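Local structure of Pcza361.24 (Amycolatopsis orientalis, 3G2M) at residues 143-148 and 177-182; 171-176 and 262-267; 76-81 and 286-291; 69-74 and 155-160; 99-104 and 133-138. The protein probably transfers a methyl group from S-adenosyl-L-methionine to a nitrogen of a glycopeptide antibiotic, as the N-methyltransferase MtfA of glycopeptide biosynthesis. All blocks are in the same frame, centred on the assembly; numbering follows the deposited sequence.

How the contacts relate
All five contacts lie in the Rossmann-like methyltransferase fold. Its seven-stranded sheet has the order 3-2-1-4-5-7-6. Contacts 3, 4 and 5 reach this sheet directly. Contacts 3 and 4 share helix 69-79 and have centres about 12 Å apart. Contacts 1 and 2 share helix 166-179, with centres about 11 Å apart. Contacts 2 and 5 are the farthest pair, with centres about 25 Å apart. Along the chain, contact 5 closes before contacts 1 and 2 open. The span from residue 76 to residue 291 in contact 3 encloses contacts 1, 2 and 5. Strand 284-290, near the C-terminus, is thus packed against helix 69-79. Contact 4 includes Ser-157 of the cofactor site.

Contact 1: residues 143-148 and 177-182; sequences SAFALD and REHLEP
His-179, in the region where helix 166-179 gives way to strand 180-181, packs against Phe-145 and Leu-147 of the loop that precedes strand 151-156. The polar part is one backbone-to-ring bond. Leu-147 N donates to His-179 NE2 at 2.8 Å, with an N-H...N angle of 154°. The donor lies almost exactly in the imidazole plane. The other ring nitrogen, ND1, is hydrogen-bonded to Ser-175 O one turn back in the helix. With a partner at each nitrogen, the ring has little freedom to flip.

The aromatic part is oblique. The Phe-145 and His-179 rings have centroids 4.6 Å apart and planes at 37°. Phe-145 CE1 sits over one face of the imidazole, toward its rim, 3.4 Å from His-179 ND1. Phe-145 CG lies between its backbone N and carbonyl carbon (chi1 62°), which carries the ring over the histidine.

Van der Waals contact adds to this. Leu-147 CB lies 3.7 Å from His-179 NE2, and the two side chains cross at about a right angle. Phe-145 also packs on Leu-87 and Leu-89 of strand 86-89. Accepting at NE2 while ND1 faces a carbonyl is consistent with a neutral imidazole that carries its proton on ND1.

Contact 2: residues 171-176 and 262-267; sequences GLYASV and VRSGFD
Tyr-173 and Val-176 project from helix 166-179 toward Ser-264 and Phe-266, which lie on either side of Gly-265 in the chain, the glycine of the Schellman motif that closes helix 254-263. Both helices belong to the Rossmann-like methyltransferase fold. Gly-265, with its positive phi, makes the turn, and Gly-265 N bonds back to Val-262 O at 2.9 Å. The chain then leads into strand 267-274.

Phe-266 presents its ring edge to helix 166-179. Its CE2 lies 3.4 Å from Tyr-173 O, and this carbonyl oxygen is close to the ring plane. Phe-266 CG is anti to its own carbonyl carbon (chi1 -77°), which sends the ring toward the helix backbone. Val-176 crosses Phe-266 at about a right angle. One methyl does the touching, with Val-176 CG1 4.0 Å from Phe-266 CZ.

Tyr-173 meets the partner segment near its root, and the rest of the ring leads away. Its CB is 4.2 Å from Phe-266 CE2. Its ring packs on Val-257 and Leu-261 of helix 254-263, and its hydroxyl is hydrogen-bonded to Glu-260 OE1. The outer part of the tyrosine is thus held by the second helix. Phe-266 also touches Leu-261, Met-291 and Leu-180, so the two aromatic residues fill adjoining parts of the interface. The small Ser-264 fits beside the tyrosine root. Its hydroxyl is hydrogen-bonded to Leu-261 O, while Ser-264 OG rests 3.5 Å from Tyr-173 CB.

Contact 3: residues 76-81 and 286-291; sequences ATRTGP and LVEAVM
Strand 284-290 is the reversed strand of the methyltransferase sheet. It lies antiparallel between strands 184-191 and 267-274. Arg-78, in the last turn of helix 69-79, lies across this strand and touches Leu-286 and Glu-288. These two residues are two apart on the strand, with Val-287 between them pointing away, and both point toward the helix.

The arginine uses its aliphatic stem. Arg-78 CG lies 3.8 Å from Leu-286 CD1, and Arg-78 CB is equally close to that methyl. Farther along, Arg-78 CD comes within 3.5 Å of Glu-288 OE2. The Arg-78 and Glu-288 side chains cross at about a right angle. The arginine bends at CG-CB (chi2 -65°), so its stem folds over the leucine. Its charged end does not bond the glutamate: Arg-78 NE and Glu-288 OE2 are 4.8 Å apart.

Each charge has another partner. Glu-288 OE1 forms a salt bridge with Lys-185 of the neighbouring strand 184-191. Arg-78 NE has a long, weak ion pair with Glu-74 one turn back in its helix. Arg-78 also packs on Thr-272 of strand 267-274. The contact is therefore mainly aliphatic packing. The nearby opposite charges may add a modest attraction, while Lys-185 probably does most to balance the buried carboxylate.

Contact 4: residues 69-74 and 155-160; sequences TSEARE and VISSGS
Glu-71, on helix 69-79, and Ser-157, just after strand 151-156, have CA atoms 8.6 Å apart, the closest CA pair of the two segments. The glutamate side chain spans this gap. It is extended, with CG anti to the backbone N (chi1 -173°) and CD anti to CA (chi2 -176°), and its carboxylate is delivered to the serine. Ser-157 OG donates to Glu-71 OE2. The modelled separation of 2.5 Å is very short, so its exact value is doubtful. The serine rotation (chi1 -170°) points OG at the carboxylate, and Ser-157 CB lies 3.4 Å from Glu-71 OE2.

Ser-157 holds the N-cap position before helix 158-161, but its hydroxyl makes no capping bond. It is turned to the glutamate instead. Glu-71 OE2 has a second hydrogen-bonding partner in Ser-189 OG, on strand 184-191. Glu-71 OE1 forms a salt bridge with Arg-95 NH1.

Both Ser-157 and Arg-95 are S-adenosyl-L-methionine-binding residues. No cofactor is bound to this chain in the model. One buried carboxylate thus joins two residues of the cofactor site to the early helix. Its bonds are consistent with a second-shell role in setting the positions of the Ser-157 hydroxyl and the Arg-95 guanidinium.

Contact 5: residues 99-104 and 133-138; sequences PFLDLG and DRCTLV
Arg-134 reaches from just before strand 135-139 to the carbonyl of Leu-101, where helix 97-101 leads into a turn. Arg-134 NH1 donates to Leu-101 O at 2.7 Å, with an N-H...O angle of 148°. The donor lies in the carbonyl plane, on a lone pair. Arg-134 NH2 adds a weak bond to the same Leu-101 O at 3.1 Å. The oxygen also accepts from Gly-104 N at 3.1 Å, within the type I turn from Leu-101 to Gly-104. That turn belongs to a Schellman motif, with Gly-104 at positive phi.

NH1 has a further acceptor, Trp-105 O, just beyond the turn. The arginine thus bridges two carbonyls of the chain leaving the helix. A bend at chi3 (-78°) brings the guanidinium round to them. Gly-104 CA lies over one face of the guanidinium, and Gly-104 C is 3.4 Å from Arg-134 NH1.

Beside the polar group the packing is apolar. Leu-101 CD1 and Cys-135 CB meet at 3.8 Å, and the other leucine methyl, CD2, is equally close to Cys-135 CB. Cys-135 also touches Leu-124 of helix 114-125.

Carbonyls at a helix C-terminus carry partial negative charge. A cationic guanidinium placed there is probably favourable electrostatically as well as through its bonds. It ties the turn before strand 107-111 to the start of strand 135-139, at one edge of the sheet.

Contact 1: residues 143-148 and 177-182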
# COMPACT_ATOMS: atom_id res chain seq x y z
N SER A 143 14.87 7.13 -3.61
CA SER A 143 14.58 5.76 -4.08
C SER A 143 15.67 5.21 -5.02
O SER A 143 15.69 4.01 -5.31
CB SER A 143 13.20 5.70 -4.76
OG SER A 143 13.22 6.31 -6.04
N ALA A 144 16.56 6.07 -5.48
CA ALA A 144 17.65 5.66 -6.37
C ALA A 144 18.70 6.76 -6.39
O ALA A 144 18.66 7.65 -7.23
CB ALA A 144 17.12 5.41 -7.77
N PHE A 145 19.59 6.73 -5.41
CA PHE A 145 20.67 7.72 -5.33
C PHE A 145 22.03 7.04 -5.29
O PHE A 145 22.14 5.86 -4.96
CB PHE A 145 20.49 8.66 -4.12
CG PHE A 145 20.52 7.96 -2.79
CD1 PHE A 145 21.70 7.89 -2.05
CD2 PHE A 145 19.37 7.35 -2.27
CE1 PHE A 145 21.74 7.24 -0.83
CE2 PHE A 145 19.41 6.70 -1.04
CZ PHE A 145 20.59 6.63 -0.33
N ALA A 146 23.07 7.81 -5.61
CA ALA A 146 24.42 7.30 -5.64
C ALA A 146 25.37 8.46 -5.42
O ALA A 146 25.39 9.41 -6.19
CB ALA A 146 24.70 6.64 -6.99
N LEU A 147 26.14 8.38 -4.33
CA LEU A 147 27.12 9.40 -3.98
C LEU A 147 28.51 8.80 -3.93
O LEU A 147 28.66 7.59 -3.79
CB LEU A 147 26.79 10.01 -2.61
CG LEU A 147 25.37 10.55 -2.44
CD1 LEU A 147 25.11 10.96 -1.00
CD2 LEU A 147 25.13 11.70 -3.39
N ASP A 148 29.51 9.67 -4.05
CA ASP A 148 30.91 9.27 -3.92
C ASP A 148 31.34 9.35 -2.44
O ASP A 148 32.40 9.89 -2.11
CB ASP A 148 31.79 10.14 -4.82
CG ASP A 148 33.21 9.63 -4.92
OD1 ASP A 148 33.44 8.41 -4.71
OD2 ASP A 148 34.11 10.45 -5.21
N ARG A 177 21.94 0.60 1.80
CA ARG A 177 22.98 -0.42 1.98
C ARG A 177 24.31 0.01 1.34
O ARG A 177 25.37 -0.06 1.97
CB ARG A 177 22.56 -1.78 1.39
CG ARG A 177 23.65 -2.85 1.47
CD ARG A 177 23.40 -4.04 0.55
NE ARG A 177 23.48 -3.67 -0.86
CZ ARG A 177 22.51 -3.88 -1.75
NH1 ARG A 177 21.38 -4.48 -1.39
NH2 ARG A 177 22.68 -3.50 -3.01
N GLU A 178 24.23 0.49 0.10
CA GLU A 178 25.44 0.86 -0.64
C GLU A 178 26.16 2.09 -0.07
O GLU A 178 27.31 2.35 -0.42
CB GLU A 178 25.13 1.07 -2.13
CG GLU A 178 24.68 -0.19 -2.86
CD GLU A 178 25.71 -1.31 -2.81
OE1 GLU A 178 26.92 -1.03 -2.97
OE2 GLU A 178 25.31 -2.47 -2.63
N HIS A 179 25.49 2.82 0.82
CA HIS A 179 26.03 4.08 1.36
C HIS A 179 26.38 4.01 2.84
O HIS A 179 26.83 5.01 3.42
CB HIS A 179 25.06 5.24 1.09
CG HIS A 179 25.05 5.68 -0.33
ND1 HIS A 179 24.29 5.04 -1.30
CD2 HIS A 179 25.70 6.68 -0.97
CE1 HIS A 179 24.48 5.63 -2.46
NE2 HIS A 179 25.33 6.63 -2.29
N LEU A 180 26.19 2.85 3.45
CA LEU A 180 26.58 2.63 4.83
C LEU A 180 28.02 2.14 4.90
O LEU A 180 28.41 1.22 4.17
CB LEU A 180 25.67 1.61 5.51
CG LEU A 180 24.24 2.00 5.91
CD1 LEU A 180 23.49 0.76 6.38
CD2 LEU A 180 24.24 3.08 6.99
N GLU A 181 28.81 2.75 5.78
CA GLU A 181 30.12 2.23 6.13
C GLU A 181 29.93 0.96 6.95
O GLU A 181 28.84 0.75 7.50
CB GLU A 181 30.91 3.29 6.91
CG GLU A 181 31.80 4.17 6.04
CD GLU A 181 32.25 5.45 6.72
OE1 GLU A 181 32.94 6.26 6.04
OE2 GLU A 181 31.93 5.66 7.91
N PRO A 182 30.96 0.08 7.01
CA PRO A 182 30.88 -1.07 7.93
C PRO A 182 30.45 -0.66 9.34
O PRO A 182 31.03 0.26 9.92
CB PRO A 182 32.32 -1.62 7.94
CG PRO A 182 33.13 -0.71 7.06
CD PRO A 182 32.19 0.05 6.20

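Contact 2: residues 171-176 and 262-267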
# COMPACT_ATOMS: atom_id res chain seq x y z
N GLY A 171 14.17 0.19 -3.83
CA GLY A 171 15.30 1.00 -4.32
C GLY A 171 15.95 1.80 -3.21
O GLY A 171 17.17 1.94 -3.17
N LEU A 172 15.13 2.35 -2.30
CA LEU A 172 15.63 3.02 -1.10
C LEU A 172 16.50 2.10 -0.25
O LEU A 172 17.63 2.46 0.10
CB LEU A 172 14.45 3.55 -0.25
CG LEU A 172 14.71 3.97 1.21
CD1 LEU A 172 15.60 5.21 1.29
CD2 LEU A 172 13.38 4.21 1.93
N TYR A 173 15.99 0.91 0.07
CA TYR A 173 16.70 -0.02 0.95
C TYR A 173 18.06 -0.43 0.37
O TYR A 173 19.07 -0.45 1.07
CB TYR A 173 15.85 -1.26 1.27
CG TYR A 173 14.45 -0.98 1.82
CD1 TYR A 173 14.21 0.06 2.73
CD2 TYR A 173 13.37 -1.79 1.45
CE1 TYR A 173 12.93 0.29 3.23
CE2 TYR A 173 12.10 -1.56 1.95
CZ TYR A 173 11.88 -0.52 2.83
OH TYR A 173 10.61 -0.29 3.32
N ALA A 174 18.08 -0.73 -0.92
CA ALA A 174 19.33 -1.10 -1.60
C ALA A 174 20.32 0.06 -1.68
O ALA A 174 21.51 -0.11 -1.42
CB ALA A 174 19.04 -1.66 -2.99
N SER A 175 19.82 1.25 -2.03
CA SER A 175 20.64 2.46 -2.07
C SER A 175 21.30 2.73 -0.72
O SER A 175 22.51 2.96 -0.65
CB SER A 175 19.82 3.67 -2.53
OG SER A 175 19.40 3.54 -3.88
N VAL A 176 20.51 2.69 0.35
CA VAL A 176 21.03 2.89 1.71
C VAL A 176 22.16 1.89 2.05
O VAL A 176 23.22 2.32 2.52
CB VAL A 176 19.92 2.87 2.79
CG1 VAL A 176 20.52 2.94 4.19
CG2 VAL A 176 18.95 4.02 2.57
N VAL A 262 13.93 -6.30 6.60
CA VAL A 262 14.47 -7.66 6.75
C VAL A 262 14.58 -8.37 5.39
O VAL A 262 15.64 -8.89 5.03
CB VAL A 262 13.66 -8.51 7.77
CG1 VAL A 262 14.18 -9.94 7.84
CG2 VAL A 262 13.72 -7.87 9.15
N ARG A 263 13.49 -8.35 4.62
CA ARG A 263 13.49 -8.94 3.29
C ARG A 263 14.63 -8.39 2.41
O ARG A 263 15.22 -9.13 1.63
CB ARG A 263 12.14 -8.72 2.61
CG ARG A 263 11.97 -9.41 1.27
CD ARG A 263 10.51 -9.40 0.82
NE ARG A 263 9.62 -9.84 1.90
CZ ARG A 263 8.72 -9.07 2.52
NH1 ARG A 263 8.56 -7.80 2.15
NH2 ARG A 263 7.98 -9.57 3.50
N SER A 264 14.95 -7.10 2.57
CA SER A 264 15.99 -6.45 1.77
C SER A 264 17.41 -6.73 2.24
O SER A 264 18.37 -6.34 1.58
CB SER A 264 15.76 -4.93 1.72
OG SER A 264 16.16 -4.31 2.94
N GLY A 265 17.54 -7.40 3.39
CA GLY A 265 18.85 -7.84 3.89
C GLY A 265 19.34 -7.15 5.16
O GLY A 265 20.42 -7.46 5.64
N PHE A 266 18.54 -6.23 5.70
CA PHE A 266 18.89 -5.56 6.96
C PHE A 266 18.50 -6.43 8.15
O PHE A 266 17.58 -7.24 8.06
CB PHE A 266 18.16 -4.21 7.09
CG PHE A 266 18.76 -3.10 6.27
CD1 PHE A 266 19.79 -2.32 6.77
CD2 PHE A 266 18.28 -2.83 4.99
CE1 PHE A 266 20.35 -1.27 6.01
CE2 PHE A 266 18.83 -1.79 4.22
CZ PHE A 266 19.87 -1.02 4.73
N ASP A 267 19.22 -6.24 9.26
CA ASP A 267 18.79 -6.69 10.57
C ASP A 267 18.17 -5.51 11.30
O ASP A 267 18.84 -4.52 11.52
CB ASP A 267 19.99 -7.17 11.40
CG ASP A 267 20.49 -8.53 10.99
OD1 ASP A 267 19.77 -9.25 10.26
OD2 ASP A 267 21.61 -8.88 11.41

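Contact 3: residues 76-81 and 286-291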
# COMPACT_ATOMS: atom_id res chain seq x y z
N ALA A 76 18.67 11.59 17.44
CA ALA A 76 19.90 11.82 18.21
C ALA A 76 20.08 10.81 19.35
O ALA A 76 21.17 10.27 19.54
CB ALA A 76 19.95 13.24 18.73
N THR A 77 19.00 10.57 20.10
CA THR A 77 19.00 9.63 21.22
C THR A 77 19.37 8.21 20.78
O THR A 77 20.17 7.53 21.45
CB THR A 77 17.63 9.62 21.94
OG1 THR A 77 17.36 10.92 22.48
CG2 THR A 77 17.59 8.59 23.06
N ARG A 78 18.80 7.77 19.66
CA ARG A 78 18.97 6.40 19.19
C ARG A 78 20.28 6.16 18.44
O ARG A 78 20.74 5.01 18.36
CB ARG A 78 17.77 5.98 18.32
CG ARG A 78 16.43 5.94 19.08
CD ARG A 78 16.43 4.89 20.17
NE ARG A 78 15.69 5.34 21.34
CZ ARG A 78 15.75 4.76 22.54
NH1 ARG A 78 16.52 3.69 22.74
NH2 ARG A 78 15.05 5.25 23.55
N THR A 79 20.88 7.22 17.91
CA THR A 79 22.15 7.12 17.19
C THR A 79 23.30 6.79 18.14
O THR A 79 24.09 5.89 17.87
CB THR A 79 22.50 8.41 16.44
OG1 THR A 79 22.29 9.54 17.30
CG2 THR A 79 21.66 8.56 15.17
N GLY A 80 23.38 7.53 19.25
CA GLY A 80 24.45 7.37 20.22
C GLY A 80 25.58 8.35 19.95
O GLY A 80 25.44 9.53 20.27
N PRO A 81 26.68 7.87 19.33
CA PRO A 81 27.91 8.57 18.96
C PRO A 81 27.87 10.13 19.03
O PRO A 81 27.92 10.65 20.14
CB PRO A 81 28.22 7.99 17.57
CG PRO A 81 27.57 6.59 17.59
CD PRO A 81 26.78 6.47 18.88
N LEU A 286 10.76 4.75 16.18
CA LEU A 286 12.13 4.91 15.72
C LEU A 286 12.75 3.53 15.52
O LEU A 286 12.97 2.79 16.48
CB LEU A 286 12.97 5.75 16.70
CG LEU A 286 14.12 6.62 16.16
CD1 LEU A 286 15.23 5.80 15.49
CD2 LEU A 286 13.63 7.74 15.22
N VAL A 287 13.05 3.22 14.26
CA VAL A 287 13.56 1.91 13.85
C VAL A 287 15.06 2.02 13.58
O VAL A 287 15.50 2.94 12.89
CB VAL A 287 12.81 1.39 12.58
CG1 VAL A 287 13.47 0.13 12.01
CG2 VAL A 287 11.33 1.13 12.89
N GLU A 288 15.84 1.10 14.14
CA GLU A 288 17.28 1.03 13.88
C GLU A 288 17.59 -0.23 13.09
O GLU A 288 17.21 -1.33 13.49
CB GLU A 288 18.09 1.00 15.17
CG GLU A 288 17.98 2.25 16.02
CD GLU A 288 18.45 2.02 17.43
OE1 GLU A 288 19.64 1.65 17.60
OE2 GLU A 288 17.62 2.18 18.36
N ALA A 289 18.30 -0.07 11.98
CA ALA A 289 18.65 -1.22 11.14
C ALA A 289 20.11 -1.20 10.73
O ALA A 289 20.69 -0.13 10.49
CB ALA A 289 17.75 -1.28 9.90
N VAL A 290 20.70 -2.39 10.66
CA VAL A 290 22.10 -2.55 10.26
C VAL A 290 22.24 -3.72 9.29
O VAL A 290 21.37 -4.58 9.21
CB VAL A 290 23.03 -2.77 11.48
CG1 VAL A 290 23.00 -1.56 12.43
CG2 VAL A 290 22.67 -4.07 12.23
N MSE A 291 23.35 -3.76 8.56
CA MSE A 291 23.66 -4.91 7.71
C MSE A 291 24.32 -6.00 8.55
O MSE A 291 25.15 -5.69 9.40
CB MSE A 291 24.57 -4.49 6.55
CG MSE A 291 23.90 -3.57 5.54
SE MSE A 291 22.23 -4.33 4.87
CE MSE A 291 22.98 -5.87 3.92

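Contact 4: residues 69-74 and 155-160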
# COMPACT_ATOMS: atom_id res chain seq x y z
N THR A 69 11.07 18.89 16.41
CA THR A 69 12.10 18.95 17.45
C THR A 69 12.17 17.66 18.25
O THR A 69 13.26 17.17 18.54
CB THR A 69 11.88 20.15 18.42
OG1 THR A 69 10.48 20.33 18.66
CG2 THR A 69 12.47 21.43 17.84
N SER A 70 11.01 17.10 18.59
CA SER A 70 10.93 15.84 19.32
C SER A 70 11.43 14.67 18.46
O SER A 70 12.05 13.74 18.97
CB SER A 70 9.50 15.56 19.76
OG SER A 70 9.07 16.53 20.71
N GLU A 71 11.15 14.74 17.16
CA GLU A 71 11.57 13.70 16.23
C GLU A 71 13.09 13.70 16.08
O GLU A 71 13.73 12.65 16.20
CB GLU A 71 10.88 13.88 14.87
CG GLU A 71 11.15 12.74 13.91
CD GLU A 71 10.55 12.95 12.53
OE1 GLU A 71 9.69 13.84 12.37
OE2 GLU A 71 10.94 12.21 11.61
N ALA A 72 13.67 14.88 15.84
CA ALA A 72 15.12 15.01 15.70
C ALA A 72 15.84 14.54 16.95
O ALA A 72 16.89 13.89 16.87
CB ALA A 72 15.50 16.45 15.35
N ARG A 73 15.26 14.87 18.11
CA ARG A 73 15.74 14.42 19.41
C ARG A 73 15.79 12.89 19.50
O ARG A 73 16.76 12.33 20.01
CB ARG A 73 14.83 14.98 20.50
CG ARG A 73 15.42 15.03 21.91
CD ARG A 73 14.45 15.74 22.85
NE ARG A 73 13.19 15.01 22.98
CZ ARG A 73 11.99 15.57 23.16
NH1 ARG A 73 11.87 16.89 23.22
NH2 ARG A 73 10.91 14.80 23.26
N GLU A 74 14.74 12.22 19.01
CA GLU A 74 14.71 10.76 19.05
C GLU A 74 15.78 10.15 18.16
O GLU A 74 16.41 9.16 18.54
CB GLU A 74 13.33 10.20 18.68
CG GLU A 74 12.35 10.16 19.85
CD GLU A 74 12.77 9.23 21.00
OE1 GLU A 74 13.39 8.17 20.76
OE2 GLU A 74 12.47 9.57 22.15
N VAL A 155 19.64 8.55 7.77
CA VAL A 155 18.33 8.77 8.39
C VAL A 155 17.24 9.14 7.37
O VAL A 155 17.51 9.77 6.35
CB VAL A 155 18.36 9.84 9.55
CG1 VAL A 155 19.31 9.41 10.67
CG2 VAL A 155 18.75 11.21 9.04
N ILE A 156 16.01 8.71 7.66
CA ILE A 156 14.86 9.09 6.85
C ILE A 156 13.62 9.27 7.73
O ILE A 156 13.40 8.50 8.67
CB ILE A 156 14.60 8.08 5.68
CG1 ILE A 156 13.60 8.65 4.65
CG2 ILE A 156 14.14 6.70 6.19
CD1 ILE A 156 13.51 7.84 3.37
N SER A 157 12.84 10.30 7.43
CA SER A 157 11.67 10.63 8.22
C SER A 157 10.42 9.94 7.68
O SER A 157 10.32 9.65 6.48
CB SER A 157 11.47 12.15 8.25
OG SER A 157 10.47 12.52 9.19
N SER A 158 9.46 9.67 8.58
CA SER A 158 8.21 9.00 8.22
C SER A 158 7.53 9.55 6.97
O SER A 158 7.12 8.78 6.10
CB SER A 158 7.21 9.08 9.39
OG SER A 158 6.05 8.35 9.06
N GLY A 159 7.40 10.87 6.88
CA GLY A 159 6.71 11.51 5.77
C GLY A 159 7.30 11.15 4.41
O GLY A 159 6.56 10.97 3.43
N SER A 160 8.62 11.03 4.38
CA SER A 160 9.37 10.77 3.16
C SER A 160 9.26 9.33 2.66
O SER A 160 8.98 9.10 1.49
CB SER A 160 10.83 11.12 3.40
OG SER A 160 10.94 12.44 3.88

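Contact 5: residues 99-104 and 133-138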
# COMPACT_ATOMS: atom_id res chain seq x y z
N PRO A 99 17.88 21.27 13.30
CA PRO A 99 18.09 20.59 14.58
C PRO A 99 19.32 19.66 14.61
O PRO A 99 20.03 19.65 15.62
CB PRO A 99 16.80 19.78 14.75
CG PRO A 99 15.77 20.59 14.05
CD PRO A 99 16.47 21.18 12.86
N PHE A 100 19.56 18.90 13.54
CA PHE A 100 20.74 18.02 13.47
C PHE A 100 22.05 18.81 13.50
O PHE A 100 22.99 18.42 14.19
CB PHE A 100 20.71 17.13 12.22
CG PHE A 100 19.68 16.03 12.26
CD1 PHE A 100 19.24 15.49 13.47
CD2 PHE A 100 19.17 15.50 11.07
CE1 PHE A 100 18.30 14.46 13.50
CE2 PHE A 100 18.22 14.47 11.09
CZ PHE A 100 17.78 13.95 12.30
N LEU A 101 22.11 19.90 12.74
CA LEU A 101 23.28 20.76 12.71
C LEU A 101 23.51 21.43 14.07
O LEU A 101 24.66 21.69 14.45
CB LEU A 101 23.15 21.82 11.62
CG LEU A 101 23.09 21.33 10.17
CD1 LEU A 101 22.53 22.41 9.26
CD2 LEU A 101 24.46 20.86 9.69
N ASP A 102 22.42 21.68 14.79
CA ASP A 102 22.45 22.24 16.15
C ASP A 102 23.05 21.29 17.18
O ASP A 102 23.41 21.71 18.28
CB ASP A 102 21.03 22.64 16.58
CG ASP A 102 20.59 23.97 15.99
OD1 ASP A 102 21.41 24.65 15.34
OD2 ASP A 102 19.41 24.33 16.20
N LEU A 103 23.13 20.01 16.83
CA LEU A 103 23.74 19.00 17.68
C LEU A 103 25.23 18.81 17.35
O LEU A 103 25.90 17.98 17.98
CB LEU A 103 22.98 17.68 17.58
CG LEU A 103 21.49 17.72 17.95
CD1 LEU A 103 20.77 16.51 17.39
CD2 LEU A 103 21.27 17.83 19.45
N GLY A 104 25.72 19.56 16.38
CA GLY A 104 27.13 19.51 15.99
C GLY A 104 27.45 18.62 14.81
O GLY A 104 28.59 18.58 14.34
N ASP A 133 28.80 25.65 7.20
CA ASP A 133 29.98 24.88 6.80
C ASP A 133 29.87 23.37 7.07
O ASP A 133 30.61 22.57 6.48
CB ASP A 133 31.25 25.43 7.47
CG ASP A 133 31.60 26.84 7.01
OD1 ASP A 133 31.13 27.28 5.93
OD2 ASP A 133 32.36 27.52 7.73
N ARG A 134 28.95 22.98 7.95
CA ARG A 134 28.75 21.57 8.31
C ARG A 134 27.63 20.88 7.51
O ARG A 134 27.45 19.66 7.61
CB ARG A 134 28.53 21.42 9.82
CG ARG A 134 29.81 21.57 10.64
CD ARG A 134 29.58 21.27 12.11
NE ARG A 134 28.93 22.38 12.81
CZ ARG A 134 27.65 22.42 13.16
NH1 ARG A 134 26.84 21.40 12.88
NH2 ARG A 134 27.17 23.47 13.80
N CYS A 135 26.90 21.66 6.72
CA CYS A 135 25.80 21.15 5.91
C CYS A 135 26.19 21.09 4.43
O CYS A 135 26.65 22.09 3.87
CB CYS A 135 24.55 22.01 6.09
SG CYS A 135 23.09 21.42 5.18
N THR A 136 26.00 19.92 3.82
CA THR A 136 26.26 19.73 2.40
C THR A 136 24.97 19.36 1.68
O THR A 136 24.38 18.32 1.96
CB THR A 136 27.30 18.61 2.15
OG1 THR A 136 28.52 18.91 2.84
CG2 THR A 136 27.60 18.45 0.66
N LEU A 137 24.53 20.21 0.76
CA LEU A 137 23.30 19.96 0.01
C LEU A 137 23.56 19.23 -1.30
O LEU A 137 24.48 19.57 -2.04
CB LEU A 137 22.53 21.26 -0.26
CG LEU A 137 21.84 21.90 0.94
CD1 LEU A 137 21.25 23.24 0.54
CD2 LEU A 137 20.75 21.00 1.49
N VAL A 138 22.74 18.22 -1.58
CA VAL A 138 22.89 17.40 -2.79
C VAL A 138 21.54 17.10 -3.42
O VAL A 138 20.60 16.70 -2.72
CB VAL A 138 23.63 16.05 -2.48
CG1 VAL A 138 23.74 15.20 -3.73
CG2 VAL A 138 25.00 16.31 -1.89